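Local structure of pyocin S5 (6THK) at residues Ile324-Asp329 against Ala400-Lys405; Ala328-Glu333 against Ile457-Ala462; Ser343-Gln348 against Leu474-Thr479; Lys389-Leu394 against Gln424-Ser429. The protein probably kills Pseudomonas aeruginosa and related bacteria as a channel-forming bacteriocin that depolarises the cytoplasmic membrane. The protein carries 1 engineered substitution. All coordinates share one frame; numbering follows the deposited sequence.

Contact 1 of 4, residues Ile324-Asp329 against Ala400-Lys405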
loop_
_atom_site.group_PDB
_atom_site.type_symbol
_atom_site.label_atom_id
_atom_site.label_comp_id
_atom_site.label_asym_id
_atom_site.label_seq_id
_atom_site.Cartn_x
_atom_site.Cartn_y
_atom_site.Cartn_z
ATOM N N ILE A 324 -10.275 -13.898 -41.428
ATOM C CA ILE A 324 -10.077 -15.269 -41.907
ATOM C C ILE A 324 -11.420 -15.811 -42.442
ATOM O O ILE A 324 -11.463 -16.410 -43.516
ATOM C CB ILE A 324 -9.419 -16.145 -40.806
ATOM C CG1 ILE A 324 -7.977 -15.647 -40.519
ATOM C CG2 ILE A 324 -9.418 -17.638 -41.182
ATOM C CD1 ILE A 324 -7.299 -16.219 -39.273
ATOM N N LYS A 325 -12.510 -15.546 -41.716
ATOM C CA LYS A 325 -13.881 -15.920 -42.086
ATOM C C LYS A 325 -14.267 -15.248 -43.424
ATOM O O LYS A 325 -14.818 -15.909 -44.302
ATOM C CB LYS A 325 -14.820 -15.447 -40.972
ATOM C CG LYS A 325 -16.236 -15.995 -40.977
ATOM C CD LYS A 325 -17.113 -15.234 -39.947
ATOM C CE LYS A 325 -16.635 -15.313 -38.498
ATOM N NZ LYS A 325 -17.306 -14.310 -37.628
ATOM N N PHE A 326 -13.951 -13.944 -43.571
ATOM C CA PHE A 326 -14.209 -13.117 -44.753
ATOM C C PHE A 326 -13.475 -13.660 -45.980
ATOM O O PHE A 326 -14.054 -13.683 -47.059
ATOM C CB PHE A 326 -13.776 -11.670 -44.469
ATOM C CG PHE A 326 -13.980 -10.693 -45.595
ATOM C CD1 PHE A 326 -15.211 -10.073 -45.786
ATOM C CD2 PHE A 326 -12.930 -10.345 -46.436
ATOM C CE1 PHE A 326 -15.390 -9.139 -46.808
ATOM C CE2 PHE A 326 -13.113 -9.416 -47.459
ATOM C CZ PHE A 326 -14.344 -8.823 -47.638
ATOM N N THR A 327 -12.196 -14.069 -45.815
ATOM C CA THR A 327 -11.402 -14.659 -46.889
ATOM C C THR A 327 -12.055 -15.994 -47.308
ATOM O O THR A 327 -12.273 -16.188 -48.496
ATOM C CB THR A 327 -9.930 -14.777 -46.501
ATOM O OG1 THR A 327 -9.466 -13.505 -46.056
ATOM C CG2 THR A 327 -9.064 -15.233 -47.668
ATOM N N ALA A 328 -12.421 -16.873 -46.333
ATOM C CA ALA A 328 -13.114 -18.143 -46.619
ATOM C C ALA A 328 -14.469 -17.908 -47.314
ATOM O O ALA A 328 -14.817 -18.648 -48.232
ATOM C CB ALA A 328 -13.324 -18.938 -45.340
ATOM N N ASP A 329 -15.197 -16.887 -46.887
ATOM C CA ASP A 329 -16.487 -16.562 -47.474
ATOM C C ASP A 329 -16.346 -16.031 -48.894
ATOM O O ASP A 329 -17.195 -16.264 -49.741
ATOM C CB ASP A 329 -17.209 -15.526 -46.620
ATOM C CG ASP A 329 -17.836 -16.123 -45.396
ATOM O OD1 ASP A 329 -17.451 -17.245 -45.027
ATOM O OD2 ASP A 329 -18.711 -15.474 -44.797
ATOM N N ALA A 400 -10.803 -0.493 -50.039
ATOM C CA ALA A 400 -9.863 -0.246 -48.926
ATOM C C ALA A 400 -10.143 -1.159 -47.742
ATOM O O ALA A 400 -9.207 -1.702 -47.151
ATOM C CB ALA A 400 -9.947 1.203 -48.488
ATOM N N LYS A 401 -11.436 -1.354 -47.431
ATOM C CA LYS A 401 -11.926 -2.182 -46.340
ATOM C C LYS A 401 -11.722 -3.675 -46.612
ATOM O O LYS A 401 -11.437 -4.433 -45.683
ATOM C CB LYS A 401 -13.402 -1.847 -46.079
ATOM C CG LYS A 401 -14.033 -2.601 -44.919
ATOM C CD LYS A 401 -13.362 -2.318 -43.568
ATOM C CE LYS A 401 -14.080 -3.030 -42.461
ATOM N NZ LYS A 401 -15.512 -2.647 -42.435
ATOM N N SER A 402 -11.875 -4.094 -47.875
ATOM C CA SER A 402 -11.689 -5.482 -48.290
ATOM C C SER A 402 -10.211 -5.828 -48.280
ATOM O O SER A 402 -9.838 -6.874 -47.749
ATOM C CB SER A 402 -12.289 -5.710 -49.670
ATOM O OG SER A 402 -13.695 -5.548 -49.589
ATOM N N LEU A 403 -9.355 -4.911 -48.802
ATOM C CA LEU A 403 -7.902 -5.091 -48.794
ATOM C C LEU A 403 -7.341 -5.212 -47.354
ATOM O O LEU A 403 -6.417 -5.991 -47.138
ATOM C CB LEU A 403 -7.187 -3.990 -49.608
ATOM C CG LEU A 403 -5.637 -3.953 -49.563
ATOM C CD1 LEU A 403 -5.024 -5.220 -50.158
ATOM C CD2 LEU A 403 -5.093 -2.722 -50.283
ATOM N N GLU A 404 -7.925 -4.506 -46.367
ATOM C CA GLU A 404 -7.398 -4.643 -45.007
ATOM C C GLU A 404 -7.774 -6.016 -44.426
ATOM O O GLU A 404 -6.904 -6.694 -43.879
ATOM C CB GLU A 404 -7.732 -3.448 -44.084
ATOM C CG GLU A 404 -9.192 -3.213 -43.727
ATOM C CD GLU A 404 -9.400 -2.195 -42.619
ATOM O OE1 GLU A 404 -9.023 -2.490 -41.462
ATOM O OE2 GLU A 404 -9.934 -1.097 -42.910
ATOM N N LYS A 405 -9.011 -6.482 -44.693
ATOM C CA LYS A 405 -9.486 -7.803 -44.275
ATOM C C LYS A 405 -8.682 -8.928 -44.956
ATOM O O LYS A 405 -8.217 -9.836 -44.266
ATOM C CB LYS A 405 -10.988 -7.951 -44.559
ATOM C CG LYS A 405 -11.872 -7.505 -43.393
ATOM C CD LYS A 405 -13.357 -7.551 -43.729
ATOM C CE LYS A 405 -13.819 -6.322 -44.482
ATOM N NZ LYS A 405 -15.233 -6.414 -44.935
#
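Lys405 lies across the phenyl ring of Phe326, and atom by atom its chain accounts for most of this contact. Its CB starts at one corner of the ring, 3.6 Å from Phe326 CD2. Further along, Lys405 CD stands over the middle of the face, 3.7 Å from the ring centroid in a CH-pi contact. The chain bends at chi3 (-82°), which carries it over toward the CE1 and CZ side: Lys405 CE passes 4.0 Å from Phe326 CE1. There Lys405 NZ comes within 3.3 Å of Phe326 CE1 and makes an off-centre cation-pi contact, its line to the centroid tilted 34° from the ring normal. Phe326 offers this face because its CG is anti to the backbone N, which sends the ring out from helix 272-338 toward helix 396-409. At the ring edge, near its plane, Phe326 CZ meets Ser402 OG at 3.9 Å; that hydroxyl is hydrogen-bonded to Met398 O and Thr463 OG1. The axes of segments 324-329 and 400-405 come within 10.2 Å, at 107°, so side chains rather than backbones bridge them. Phe406 also packs its ring against Phe326. Without any hydrogen bond between the segments, the methylenes of the partly exposed lysine supply dispersion over the ring, while its ammonium probably gains some electrostatic stabilisation from the pi cloud.

Contact 2 of 4, residues Ala328-Glu333 against Ile457-Ala462. With ZN (zinc ion), chain J.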
loop_
_atom_site.group_PDB
_atom_site.type_symbol
_atom_site.label_atom_id
_atom_site.label_comp_id
_atom_site.label_asym_id
_atom_site.label_seq_id
_atom_site.Cartn_x
_atom_site.Cartn_y
_atom_site.Cartn_z
ATOM N N ALA A 328 -12.421 -16.873 -46.333
ATOM C CA ALA A 328 -13.114 -18.143 -46.619
ATOM C C ALA A 328 -14.469 -17.908 -47.314
ATOM O O ALA A 328 -14.817 -18.648 -48.232
ATOM C CB ALA A 328 -13.324 -18.938 -45.340
ATOM N N ASP A 329 -15.197 -16.887 -46.887
ATOM C CA ASP A 329 -16.487 -16.562 -47.474
ATOM C C ASP A 329 -16.346 -16.031 -48.894
ATOM O O ASP A 329 -17.195 -16.264 -49.741
ATOM C CB ASP A 329 -17.209 -15.526 -46.620
ATOM C CG ASP A 329 -17.836 -16.123 -45.396
ATOM O OD1 ASP A 329 -17.451 -17.245 -45.027
ATOM O OD2 ASP A 329 -18.711 -15.474 -44.797
ATOM N N PHE A 330 -15.247 -15.340 -49.161
ATOM C CA PHE A 330 -15.022 -14.766 -50.476
ATOM C C PHE A 330 -14.966 -15.855 -51.539
ATOM O O PHE A 330 -15.508 -15.687 -52.613
ATOM C CB PHE A 330 -13.742 -13.933 -50.469
ATOM C CG PHE A 330 -13.326 -13.430 -51.816
ATOM C CD1 PHE A 330 -14.036 -12.436 -52.449
ATOM C CD2 PHE A 330 -12.207 -13.932 -52.431
ATOM C CE1 PHE A 330 -13.646 -11.964 -53.680
ATOM C CE2 PHE A 330 -11.807 -13.465 -53.660
ATOM C CZ PHE A 330 -12.528 -12.480 -54.289
ATOM N N TYR A 331 -14.309 -16.965 -51.240
ATOM C CA TYR A 331 -14.238 -18.066 -52.182
ATOM C C TYR A 331 -15.622 -18.656 -52.443
ATOM O O TYR A 331 -15.935 -19.028 -53.561
ATOM C CB TYR A 331 -13.276 -19.143 -51.700
ATOM C CG TYR A 331 -11.870 -18.655 -51.491
ATOM C CD1 TYR A 331 -11.106 -18.219 -52.548
ATOM C CD2 TYR A 331 -11.310 -18.636 -50.233
ATOM C CE1 TYR A 331 -9.820 -17.772 -52.358
ATOM C CE2 TYR A 331 -10.028 -18.191 -50.033
ATOM C CZ TYR A 331 -9.288 -17.762 -51.099
ATOM O OH TYR A 331 -8.011 -17.319 -50.902
ATOM N N LYS A 332 -16.432 -18.772 -51.397
ATOM C CA LYS A 332 -17.777 -19.303 -51.544
ATOM C C LYS A 332 -18.630 -18.403 -52.419
ATOM O O LYS A 332 -19.327 -18.872 -53.301
ATOM C CB LYS A 332 -18.445 -19.443 -50.181
ATOM C CG LYS A 332 -17.977 -20.626 -49.356
ATOM C CD LYS A 332 -18.661 -20.635 -48.002
ATOM C CE LYS A 332 -17.744 -21.177 -46.923
ATOM N NZ LYS A 332 -17.577 -20.227 -45.789
ATOM N N GLU A 333 -18.542 -17.099 -52.181
ATOM C CA GLU A 333 -19.293 -16.109 -52.945
ATOM C C GLU A 333 -18.862 -16.098 -54.402
ATOM O O GLU A 333 -19.669 -15.889 -55.293
ATOM C CB GLU A 333 -19.186 -14.723 -52.326
ATOM C CG GLU A 333 -20.078 -13.691 -52.990
ATOM C CD GLU A 333 -21.555 -13.963 -52.795
ATOM O OE1 GLU A 333 -21.966 -14.244 -51.656
ATOM O OE2 GLU A 333 -22.308 -13.887 -53.784
ATOM N N ILE A 457 -5.168 -7.287 -53.264
ATOM C CA ILE A 457 -5.542 -6.233 -54.188
ATOM C C ILE A 457 -6.456 -6.799 -55.273
ATOM O O ILE A 457 -7.465 -6.197 -55.616
ATOM C CB ILE A 457 -4.292 -5.600 -54.815
ATOM C CG1 ILE A 457 -3.612 -4.683 -53.806
ATOM C CG2 ILE A 457 -4.642 -4.851 -56.080
ATOM C CD1 ILE A 457 -2.277 -4.159 -54.262
ATOM N N ALA A 458 -6.094 -7.962 -55.799
ATOM C CA ALA A 458 -6.889 -8.664 -56.822
ATOM C C ALA A 458 -8.291 -8.998 -56.313
ATOM O O ALA A 458 -9.281 -8.734 -56.985
ATOM C CB ALA A 458 -6.167 -9.934 -57.253
ATOM N N PHE A 459 -8.365 -9.548 -55.121
ATOM C CA PHE A 459 -9.604 -9.944 -54.463
ATOM C C PHE A 459 -10.437 -8.718 -54.025
ATOM O O PHE A 459 -11.651 -8.725 -54.240
ATOM C CB PHE A 459 -9.306 -10.893 -53.281
ATOM C CG PHE A 459 -8.746 -12.277 -53.609
ATOM C CD1 PHE A 459 -8.422 -12.629 -54.918
ATOM C CD2 PHE A 459 -8.539 -13.221 -52.605
ATOM C CE1 PHE A 459 -7.929 -13.912 -55.219
ATOM C CE2 PHE A 459 -8.045 -14.493 -52.907
ATOM C CZ PHE A 459 -7.753 -14.832 -54.213
ATOM N N ALA A 460 -9.791 -7.657 -53.436
ATOM C CA ALA A 460 -10.486 -6.415 -52.998
ATOM C C ALA A 460 -11.218 -5.755 -54.181
ATOM O O ALA A 460 -12.330 -5.241 -54.017
ATOM C CB ALA A 460 -9.501 -5.431 -52.369
ATOM N N THR A 461 -10.617 -5.853 -55.384
ATOM C CA THR A 461 -11.179 -5.379 -56.652
ATOM C C THR A 461 -12.506 -6.096 -56.994
ATOM O O THR A 461 -13.472 -5.423 -57.317
ATOM C CB THR A 461 -10.129 -5.518 -57.756
ATOM O OG1 THR A 461 -8.988 -4.754 -57.373
ATOM C CG2 THR A 461 -10.624 -5.023 -59.095
ATOM N N ALA A 462 -12.562 -7.444 -56.913
ATOM C CA ALA A 462 -13.766 -8.236 -57.203
ATOM C C ALA A 462 -14.941 -7.886 -56.298
ATOM O O ALA A 462 -16.077 -8.097 -56.694
ATOM C CB ALA A 462 -13.453 -9.715 -57.065
HETATM ZN ZN ZN J . -23.938 -15.442 -51.522
#
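Phe330 CE2 sits 3.3 Å from Phe459 CG, over one face of the Phe459 ring but offset toward its rim. The two rings are oblique, with centroids 4.8 Å apart and planes at 35°. At the edge of the same Phe459 ring, in its plane, Tyr331 OH lies 3.5 Å from Phe459 CE2, and the Tyr331 and Phe459 planes are turned by 90°. One phenylalanine is thus met over a face by one neighbour and at its edge by the next, making a three-ring aromatic cluster. Ala462 CB fills in at the edge of the Phe330 ring, 4.0 Å from Phe330 CZ. Different first torsions let consecutive residues reach one target: CG of Phe330 is anti to the backbone N, whereas CG of Tyr331 is anti to the carbonyl carbon. On the segment's solvent-exposed side, Glu333 OE1 binds a zinc ion at 2.3 Å together with Glu336, and Lys332 forms a salt bridge with Asp329, its hydrogen bond weak. Farther out, Arg347 makes a cation-pi contact with Tyr331, and Phe406 meets Phe330 edge-to-face. The axes of segments 328-333 and 457-462 cross at 55°, 11.8 Å apart. Around the cluster, helix 340-353 packs on Tyr331 and Phe459, helix 468-481 brings Phe472 to Phe330 and Ala462, and helix 396-409 covers Ala460.

Contact 3 of 4, residues Ser343-Gln348 against Leu474-Thr479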
loop_
_atom_site.group_PDB
_atom_site.type_symbol
_atom_site.label_atom_id
_atom_site.label_comp_id
_atom_site.label_asym_id
_atom_site.label_seq_id
_atom_site.Cartn_x
_atom_site.Cartn_y
_atom_site.Cartn_z
ATOM N N SER A 343 -13.280 -19.790 -58.636
ATOM C CA SER A 343 -12.980 -19.881 -57.203
ATOM C C SER A 343 -11.746 -20.733 -56.902
ATOM O O SER A 343 -10.968 -20.409 -55.993
ATOM C CB SER A 343 -14.174 -20.436 -56.448
ATOM O OG SER A 343 -14.035 -20.040 -55.099
ATOM N N GLU A 344 -11.586 -21.831 -57.646
ATOM C CA GLU A 344 -10.430 -22.711 -57.526
ATOM C C GLU A 344 -9.202 -21.939 -58.041
ATOM O O GLU A 344 -8.135 -22.039 -57.460
ATOM C CB GLU A 344 -10.671 -24.018 -58.327
ATOM C CG GLU A 344 -9.514 -25.014 -58.350
ATOM C CD GLU A 344 -8.937 -25.498 -57.022
ATOM O OE1 GLU A 344 -9.703 -25.637 -56.037
ATOM O OE2 GLU A 344 -7.716 -25.778 -56.986
ATOM N N MET A 345 -9.369 -21.144 -59.106
ATOM C CA MET A 345 -8.274 -20.321 -59.641
ATOM C C MET A 345 -7.874 -19.218 -58.631
ATOM O O MET A 345 -6.686 -18.993 -58.442
ATOM C CB MET A 345 -8.611 -19.753 -61.023
ATOM C CG MET A 345 -7.458 -18.988 -61.670
ATOM S SD MET A 345 -5.976 -19.999 -61.807
ATOM C CE MET A 345 -4.743 -18.877 -61.097
ATOM N N ALA A 346 -8.862 -18.588 -57.953
ATOM C CA ALA A 346 -8.585 -17.575 -56.936
ATOM C C ALA A 346 -7.844 -18.262 -55.761
ATOM O O ALA A 346 -6.780 -17.783 -55.338
ATOM C CB ALA A 346 -9.883 -16.930 -56.451
ATOM N N ARG A 347 -8.362 -19.424 -55.304
ATOM C CA ARG A 347 -7.740 -20.180 -54.207
ATOM C C ARG A 347 -6.302 -20.610 -54.530
ATOM O O ARG A 347 -5.449 -20.537 -53.656
ATOM C CB ARG A 347 -8.603 -21.376 -53.800
ATOM C CG ARG A 347 -8.204 -21.960 -52.456
ATOM C CD ARG A 347 -9.035 -23.181 -52.129
ATOM N NE ARG A 347 -10.446 -22.862 -51.895
ATOM C CZ ARG A 347 -10.925 -22.418 -50.738
ATOM N NH1 ARG A 347 -10.105 -22.199 -49.710
ATOM N NH2 ARG A 347 -12.227 -22.201 -50.593
ATOM N N GLN A 348 -6.037 -21.037 -55.772
ATOM C CA GLN A 348 -4.686 -21.415 -56.183
ATOM C C GLN A 348 -3.793 -20.177 -56.274
ATOM O O GLN A 348 -2.601 -20.278 -55.961
ATOM C CB GLN A 348 -4.690 -22.169 -57.508
ATOM C CG GLN A 348 -5.072 -23.646 -57.362
ATOM C CD GLN A 348 -4.631 -24.433 -58.563
ATOM O OE1 GLN A 348 -3.452 -24.457 -58.907
ATOM N NE2 GLN A 348 -5.569 -25.080 -59.239
ATOM N N LEU A 474 -8.736 -11.850 -65.900
ATOM C CA LEU A 474 -7.619 -11.067 -66.453
ATOM C C LEU A 474 -6.807 -10.430 -65.309
ATOM O O LEU A 474 -5.576 -10.392 -65.389
ATOM C CB LEU A 474 -8.142 -10.010 -67.430
ATOM C CG LEU A 474 -7.120 -9.142 -68.159
ATOM C CD1 LEU A 474 -6.085 -9.988 -68.892
ATOM C CD2 LEU A 474 -7.815 -8.234 -69.153
ATOM N N VAL A 475 -7.499 -10.042 -64.241
ATOM C CA VAL A 475 -6.871 -9.473 -63.062
ATOM C C VAL A 475 -5.983 -10.530 -62.416
ATOM O O VAL A 475 -4.841 -10.267 -62.086
ATOM C CB VAL A 475 -7.914 -8.995 -62.046
ATOM C CG1 VAL A 475 -7.325 -8.964 -60.653
ATOM C CG2 VAL A 475 -8.441 -7.630 -62.434
ATOM N N MET A 476 -6.522 -11.725 -62.238
ATOM C CA MET A 476 -5.758 -12.844 -61.677
ATOM C C MET A 476 -4.599 -13.219 -62.552
ATOM O O MET A 476 -3.544 -13.528 -62.019
ATOM C CB MET A 476 -6.634 -14.059 -61.423
ATOM C CG MET A 476 -7.655 -13.825 -60.367
ATOM S SD MET A 476 -8.321 -15.371 -59.745
ATOM C CE MET A 476 -9.377 -15.899 -61.128
ATOM N N ALA A 477 -4.763 -13.136 -63.888
ATOM C CA ALA A 477 -3.687 -13.440 -64.837
ATOM C C ALA A 477 -2.521 -12.447 -64.706
ATOM O O ALA A 477 -1.360 -12.845 -64.585
ATOM C CB ALA A 477 -4.230 -13.459 -66.253
ATOM N N VAL A 478 -2.876 -11.178 -64.628
ATOM C CA VAL A 478 -1.946 -10.076 -64.473
ATOM C C VAL A 478 -1.210 -10.140 -63.113
ATOM O O VAL A 478 -0.002 -9.964 -63.055
ATOM C CB VAL A 478 -2.712 -8.763 -64.694
ATOM C CG1 VAL A 478 -2.224 -7.670 -63.788
ATOM C CG2 VAL A 478 -2.659 -8.353 -66.151
ATOM N N THR A 479 -1.958 -10.388 -62.040
ATOM C CA THR A 479 -1.436 -10.582 -60.665
ATOM C C THR A 479 -0.490 -11.807 -60.638
ATOM O O THR A 479 0.574 -11.736 -60.038
ATOM C CB THR A 479 -2.612 -10.774 -59.695
ATOM O OG1 THR A 479 -3.431 -9.614 -59.748
ATOM C CG2 THR A 479 -2.187 -11.041 -58.265
#
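Buried methionine packing joins helix 340-353 to helix 468-481 inside the helical bundle of the pore-forming domain: the thioether of Met476 lies against Met345 and Ala346. Met476 does most of the touching. Its CG is anti to the carbonyl carbon (chi1 -66°) and chi2 is extended, so the chain reaches straight across to the other helix before bending at chi3 (-73°). This bend turns the methyl along the opposite helix, where Met476 CE comes 3.7 Å from Met345 CG and 3.9 Å from Met345 CB. The Met345 and Met476 chains pass side by side, running opposite ways. Met476 SD lies close to the backbone, 3.6 Å from Ala346 CA, while Ala346 CB is 4.0 Å from Met476 SD. The small alanine lets the thioether settle against the helix itself, and the CA atoms of Ala346 and Met476 are 7.3 Å apart. No hydrogen bond links the segments. Within segment 474-479, Thr479 OG1 bonds back to Val475 O at 2.8 Å from above the carbonyl plane; Thr479 N bonds to the same oxygen, so the buried hydroxyl is satisfied inside its own helix. Outside, Met345 touches Ala491 and Leu494 of helix 485-498, and Ala346 touches Phe459. Segment 474-479 overlaps a predicted transmembrane stretch, an arrangement consistent with the hydrophobic helical hairpin that channel-forming colicins keep enclosed by other helices in their soluble form.

Contact 4 of 4, residues Lys389-Leu394 against Gln424-Ser429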
loop_
_atom_site.group_PDB
_atom_site.type_symbol
_atom_site.label_atom_id
_atom_site.label_comp_id
_atom_site.label_asym_id
_atom_site.label_seq_id
_atom_site.Cartn_x
_atom_site.Cartn_y
_atom_site.Cartn_z
ATOM N N LYS A 389 -14.640 0.187 -68.209
ATOM C CA LYS A 389 -15.802 0.836 -67.589
ATOM C C LYS A 389 -16.041 0.391 -66.160
ATOM O O LYS A 389 -16.352 1.239 -65.315
ATOM C CB LYS A 389 -17.066 0.645 -68.436
ATOM N N ALA A 390 -15.835 -0.888 -65.887
ATOM C CA ALA A 390 -16.012 -1.450 -64.558
ATOM C C ALA A 390 -15.043 -0.828 -63.568
ATOM O O ALA A 390 -15.400 -0.511 -62.455
ATOM C CB ALA A 390 -15.815 -2.942 -64.597
ATOM N N PHE A 391 -13.811 -0.661 -64.003
ATOM C CA PHE A 391 -12.775 -0.081 -63.199
ATOM C C PHE A 391 -13.043 1.381 -62.880
ATOM O O PHE A 391 -12.689 1.841 -61.827
ATOM C CB PHE A 391 -11.455 -0.203 -63.918
ATOM C CG PHE A 391 -10.773 -1.513 -63.717
ATOM C CD1 PHE A 391 -10.581 -2.019 -62.464
ATOM C CD2 PHE A 391 -10.291 -2.219 -64.790
ATOM C CE1 PHE A 391 -9.924 -3.207 -62.289
ATOM C CE2 PHE A 391 -9.629 -3.409 -64.631
ATOM C CZ PHE A 391 -9.452 -3.909 -63.374
ATOM N N ASP A 392 -13.657 2.098 -63.808
ATOM C CA ASP A 392 -13.983 3.506 -63.637
ATOM C C ASP A 392 -15.041 3.626 -62.572
ATOM O O ASP A 392 -15.030 4.563 -61.820
ATOM C CB ASP A 392 -14.519 4.118 -64.939
ATOM C CG ASP A 392 -13.454 4.823 -65.757
ATOM O OD1 ASP A 392 -12.272 4.711 -65.406
ATOM O OD2 ASP A 392 -13.790 5.480 -66.768
ATOM N N SER A 393 -15.958 2.677 -62.520
ATOM C CA SER A 393 -17.043 2.680 -61.549
ATOM C C SER A 393 -16.632 2.207 -60.157
ATOM O O SER A 393 -17.446 2.158 -59.250
ATOM C CB SER A 393 -18.180 1.793 -62.056
ATOM O OG SER A 393 -19.058 1.421 -61.017
ATOM N N LEU A 394 -15.375 1.826 -60.029
ATOM C CA LEU A 394 -14.776 1.324 -58.783
ATOM C C LEU A 394 -14.988 2.199 -57.569
ATOM O O LEU A 394 -14.665 3.388 -57.569
ATOM C CB LEU A 394 -13.277 1.022 -58.942
ATOM C CG LEU A 394 -12.702 -0.008 -57.973
ATOM C CD1 LEU A 394 -11.752 -0.932 -58.686
ATOM C CD2 LEU A 394 -12.060 0.664 -56.755
ATOM N N GLN A 424 -6.528 3.121 -62.702
ATOM C CA GLN A 424 -6.443 3.867 -63.930
ATOM C C GLN A 424 -5.392 3.246 -64.832
ATOM O O GLN A 424 -5.615 3.067 -66.011
ATOM C CB GLN A 424 -6.070 5.307 -63.635
ATOM C CG GLN A 424 -5.518 6.044 -64.832
ATOM C CD GLN A 424 -6.452 7.127 -65.302
ATOM O OE1 GLN A 424 -7.629 7.133 -64.960
ATOM N NE2 GLN A 424 -5.931 8.050 -66.085
ATOM N N GLU A 425 -4.246 2.897 -64.271
ATOM C CA GLU A 425 -3.209 2.264 -65.075
ATOM C C GLU A 425 -3.663 0.876 -65.569
ATOM O O GLU A 425 -3.297 0.454 -66.651
ATOM C CB GLU A 425 -1.791 2.370 -64.469
ATOM C CG GLU A 425 -0.659 2.051 -65.483
ATOM C CD GLU A 425 -0.404 3.142 -66.526
ATOM O OE1 GLU A 425 -0.939 4.243 -66.298
ATOM O OE2 GLU A 425 0.306 2.914 -67.558
ATOM N N PHE A 426 -4.423 0.154 -64.752
ATOM C CA PHE A 426 -4.961 -1.131 -65.176
ATOM C C PHE A 426 -5.916 -0.936 -66.351
ATOM O O PHE A 426 -5.873 -1.679 -67.323
ATOM C CB PHE A 426 -5.692 -1.817 -64.029
ATOM C CG PHE A 426 -5.932 -3.275 -64.256
ATOM C CD1 PHE A 426 -6.772 -3.698 -65.261
ATOM C CD2 PHE A 426 -5.314 -4.224 -63.473
ATOM C CE1 PHE A 426 -7.008 -5.039 -65.476
ATOM C CE2 PHE A 426 -5.531 -5.568 -63.688
ATOM C CZ PHE A 426 -6.382 -5.977 -64.693
ATOM N N LYS A 427 -6.760 0.088 -66.252
ATOM C CA LYS A 427 -7.732 0.425 -67.285
ATOM C C LYS A 427 -7.063 0.827 -68.593
ATOM O O LYS A 427 -7.457 0.376 -69.654
ATOM C CB LYS A 427 -8.654 1.536 -66.797
ATOM C CG LYS A 427 -9.152 2.460 -67.889
ATOM C CD LYS A 427 -10.087 3.526 -67.337
ATOM C CE LYS A 427 -9.502 4.922 -67.485
ATOM N NZ LYS A 427 -8.509 5.015 -68.587
ATOM N N ILE A 428 -6.003 1.628 -68.512
ATOM C CA ILE A 428 -5.261 2.058 -69.696
ATOM C C ILE A 428 -4.634 0.846 -70.364
ATOM O O ILE A 428 -4.658 0.706 -71.573
ATOM C CB ILE A 428 -4.149 3.055 -69.341
ATOM C CG1 ILE A 428 -4.730 4.362 -68.822
ATOM C CG2 ILE A 428 -3.273 3.333 -70.548
ATOM C CD1 ILE A 428 -3.710 5.223 -68.121
ATOM N N SER A 429 -4.100 -0.043 -69.536
ATOM C CA SER A 429 -3.490 -1.296 -69.932
ATOM C C SER A 429 -4.470 -2.304 -70.526
ATOM O O SER A 429 -4.044 -3.253 -71.134
ATOM C CB SER A 429 -2.759 -1.924 -68.754
ATOM O OG SER A 429 -1.446 -1.424 -68.662
#
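The last turn of helix 381-392 lies beside helix 419-431, within the all-helical bundle of the colicin-type pore-forming domain; the nearest CA atoms, of Phe391 and Lys427, are 6.5 Å apart. Helical structure ends at Asp392, and Ser393 and Leu394 lead away as loop, held by mostly weak backbone bonds. Two aromatic rings fill the buried side of the contact. The Phe391 ring reaches over one face of Phe426, off its centre toward the rim; the pair is modelled obliquely, centroids 4.5 Å apart and planes at 52°, though some carbons are set too close for the fine geometry to be certain. Phe426 CG is anti to the backbone N (chi1 -164°), which turns its ring toward helix 381-392, where Phe391 CZ lies over one face. Val475 of helix 468-481 packs on both rings, while Trp435 and Phe438 each meet Phe426 edge-to-face. Toward solvent the chemistry changes: one carboxylate oxygen of Asp392, OD1, comes up to the CD and CE methylenes of Lys427 rather than to its ammonium. Lys427 NZ has a long, weak ion pair with Glu431 and lies 4.9 Å from Asp392 OD1, too far for a salt bridge, whereas Lys427 CD is 3.1 Å from that same oxygen.

How the contacts relate
All four contacts belong to the pore-forming domain. Contacts 2 and 3 are buried; contacts 1 and 4 are partly buried and bring lysines into play. Contacts 1 and 2 share Ala328 and Asp329 on helix 272-338 and touch where Leu403 meets Ala460 and Ile457. Contact 2 also meets contact 3, through a probable Tyr331 O to Ser343 OG hydrogen bond and packing of Phe459 on Ala346. Contact 4 reaches contact 3 through Val475 and Val478, and contact 2 through Thr461. Aromatic rings serve contacts 1, 2 and 4, under a lysine in the first and against other rings in the others, whereas contact 3 relies on thioethers.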